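Local atomic coordinates of K41043 (Homo sapiens, PDB entry 6KBR), a protein that probably inhibits serine proteases, as a Kazal-type inhibitor domain related to SPINK2. Residues 41-46 and 54-59. Residues are numbered along the deposited sequence; the frame is centred on the assembly and turned at random.
Sequences CTLCMK and IKIIKN
L43 bridges I54 and I56 by dividing its two methyls between them, and these apolar contacts make up most of the interface. On one branch, CD1 of L43 lies 3.8 Å from CB of I54 and equally near its CG2, so it rests on the branch point of that side chain. On the other, CD2 of L43 comes within 3.4 Å of CG1 of I56, tighter than usual van der Waals contact, and within 3.8 Å of CD1 of the same residue. The first torsion of L43 explains this reach: CG stands anti to the backbone N (chi1 179°), which extends the fork out from helix 40-50, between I54 and I56. An alanine here lacks CG and both methyls, and would probably open a gap beside CB of I54 and CG1 of I56, leaving these two side chains with less to pack on from the helix.

A lesser contact flanks the first. The aliphatic part of K46 supplies it, with CG 4.1 Å from CD1 of I54, while the bends at chi2 (71°) and chi4 lead the ammonium end away.

The surroundings place this packing inside the Kazal fold, where the helix lies against a small antiparallel sheet. V29 of the central strand touches both L43 and I56, and Y37 touches L43, K46 and I54. Disulfides from C41 to C22 and from C44 to C14 tie the same helix turn to the N-terminal part of the chain. With only 188 Å² buried and purely apolar contacts across it, the geometry is consistent with a join between the helix and residues 54-56 held by van der Waals and hydrophobic contact, with no directional bond between the two segments.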
loop_
_atom_site.group_PDB
_atom_site.type_symbol
_atom_site.label_atom_id
_atom_site.label_comp_id
_atom_site.label_asym_id
_atom_site.label_seq_id
_atom_site.Cartn_x
_atom_site.Cartn_y
_atom_site.Cartn_z
ATOM N N CYS B 41 -6.211 -12.722 -4.513
ATOM C CA CYS B 41 -7.479 -12.165 -4.136
ATOM C C CYS B 41 -8.131 -11.479 -5.347
ATOM O O CYS B 41 -9.353 -11.633 -5.564
ATOM C CB CYS B 41 -7.339 -11.236 -2.936
ATOM S SG CYS B 41 -8.895 -10.491 -2.358
ATOM N N THR B 42 -7.304 -10.826 -6.165
ATOM C CA THR B 42 -7.777 -10.096 -7.364
ATOM C C THR B 42 -8.295 -11.047 -8.448
ATOM O O THR B 42 -9.314 -10.765 -9.127
ATOM C CB THR B 42 -6.689 -9.169 -7.883
ATOM O OG1 THR B 42 -6.351 -8.253 -6.833
ATOM C CG2 THR B 42 -7.141 -8.361 -9.032
ATOM N N LEU B 43 -7.606 -12.181 -8.579
ATOM C CA LEU B 43 -8.065 -13.260 -9.451
ATOM C C LEU B 43 -9.429 -13.696 -9.004
ATOM O O LEU B 43 -10.357 -13.790 -9.811
ATOM C CB LEU B 43 -7.084 -14.455 -9.417
ATOM C CG LEU B 43 -7.421 -15.681 -10.259
ATOM C CD1 LEU B 43 -7.975 -15.318 -11.617
ATOM C CD2 LEU B 43 -6.205 -16.545 -10.428
ATOM N N CYS B 44 -9.548 -13.985 -7.714
ATOM C CA CYS B 44 -10.838 -14.373 -7.117
ATOM C C CYS B 44 -12.003 -13.376 -7.380
ATOM O O CYS B 44 -13.121 -13.777 -7.698
ATOM C CB CYS B 44 -10.675 -14.645 -5.606
ATOM S SG CYS B 44 -9.718 -16.129 -5.311
ATOM N N MET B 45 -11.720 -12.072 -7.271
ATOM C CA MET B 45 -12.667 -11.068 -7.675
ATOM C C MET B 45 -13.097 -11.208 -9.200
ATOM O O MET B 45 -14.261 -11.187 -9.537
ATOM C CB MET B 45 -12.100 -9.683 -7.324
ATOM C CG MET B 45 -12.364 -9.310 -5.845
ATOM S SD MET B 45 -12.116 -7.556 -5.447
ATOM C CE MET B 45 -13.598 -6.884 -6.209
ATOM N N LYS B 46 -12.148 -11.365 -10.088
ATOM C CA LYS B 46 -12.434 -11.619 -11.509
ATOM C C LYS B 46 -13.308 -12.827 -11.708
ATOM O O LYS B 46 -14.199 -12.785 -12.498
ATOM C CB LYS B 46 -11.149 -11.793 -12.336
ATOM C CG LYS B 46 -11.426 -11.756 -13.845
ATOM C CD LYS B 46 -11.797 -10.355 -14.364
ATOM C CE LYS B 46 -12.526 -10.461 -15.693
ATOM N NZ LYS B 46 -13.999 -10.272 -15.439
ATOM N N ILE B 54 -11.201 -19.598 -13.041
ATOM C CA ILE B 54 -9.920 -19.337 -13.698
ATOM C C ILE B 54 -8.887 -20.015 -12.821
ATOM O O ILE B 54 -8.929 -19.878 -11.606
ATOM C CB ILE B 54 -9.643 -17.810 -13.897
ATOM C CG1 ILE B 54 -10.807 -17.134 -14.638
ATOM C CG2 ILE B 54 -8.298 -17.608 -14.640
ATOM C CD1 ILE B 54 -10.673 -15.624 -14.832
ATOM N N LYS B 55 -8.008 -20.802 -13.443
ATOM C CA LYS B 55 -7.020 -21.557 -12.705
ATOM C C LYS B 55 -5.748 -20.764 -12.657
ATOM O O LYS B 55 -5.555 -19.860 -13.430
ATOM C CB LYS B 55 -6.723 -22.908 -13.350
ATOM C CG LYS B 55 -7.955 -23.708 -13.717
ATOM C CD LYS B 55 -8.752 -24.134 -12.501
ATOM C CE LYS B 55 -8.530 -25.613 -12.236
ATOM N NZ LYS B 55 -9.325 -26.075 -11.074
ATOM N N ILE B 56 -4.898 -21.108 -11.716
ATOM C CA ILE B 56 -3.604 -20.513 -11.631
ATOM C C ILE B 56 -2.590 -21.460 -12.274
ATOM O O ILE B 56 -2.333 -22.515 -11.746
ATOM C CB ILE B 56 -3.186 -20.192 -10.202
ATOM C CG1 ILE B 56 -4.129 -19.083 -9.656
ATOM C CG2 ILE B 56 -1.720 -19.727 -10.221
ATOM C CD1 ILE B 56 -3.904 -18.663 -8.219
ATOM N N ILE B 57 -2.010 -20.997 -13.373
ATOM C CA ILE B 57 -1.041 -21.726 -14.165
ATOM C C ILE B 57 0.267 -21.757 -13.382
ATOM O O ILE B 57 0.882 -22.797 -13.268
ATOM C CB ILE B 57 -0.869 -21.047 -15.548
ATOM C CG1 ILE B 57 -2.184 -21.119 -16.302
ATOM C CG2 ILE B 57 0.244 -21.664 -16.364
ATOM C CD1 ILE B 57 -2.837 -22.484 -16.335
ATOM N N LYS B 58 0.670 -20.616 -12.849
ATOM C CA LYS B 58 1.830 -20.534 -11.979
ATOM C C LYS B 58 1.853 -19.268 -11.108
ATOM O O LYS B 58 1.131 -18.307 -11.347
ATOM C CB LYS B 58 3.101 -20.566 -12.799
ATOM C CG LYS B 58 3.274 -19.460 -13.803
ATOM C CD LYS B 58 4.753 -19.303 -14.156
ATOM C CE LYS B 58 4.890 -18.474 -15.397
ATOM N NZ LYS B 58 6.318 -18.200 -15.661
ATOM N N ASN B 59 2.748 -19.268 -10.131
ATOM C CA ASN B 59 3.003 -18.061 -9.366
ATOM C C ASN B 59 3.887 -17.155 -10.169
ATOM O O ASN B 59 4.634 -17.597 -11.039
ATOM C CB ASN B 59 3.592 -18.396 -8.007
ATOM C CG ASN B 59 2.584 -19.023 -7.088
ATOM O OD1 ASN B 59 1.437 -19.278 -7.463
ATOM N ND2 ASN B 59 2.996 -19.257 -5.845
#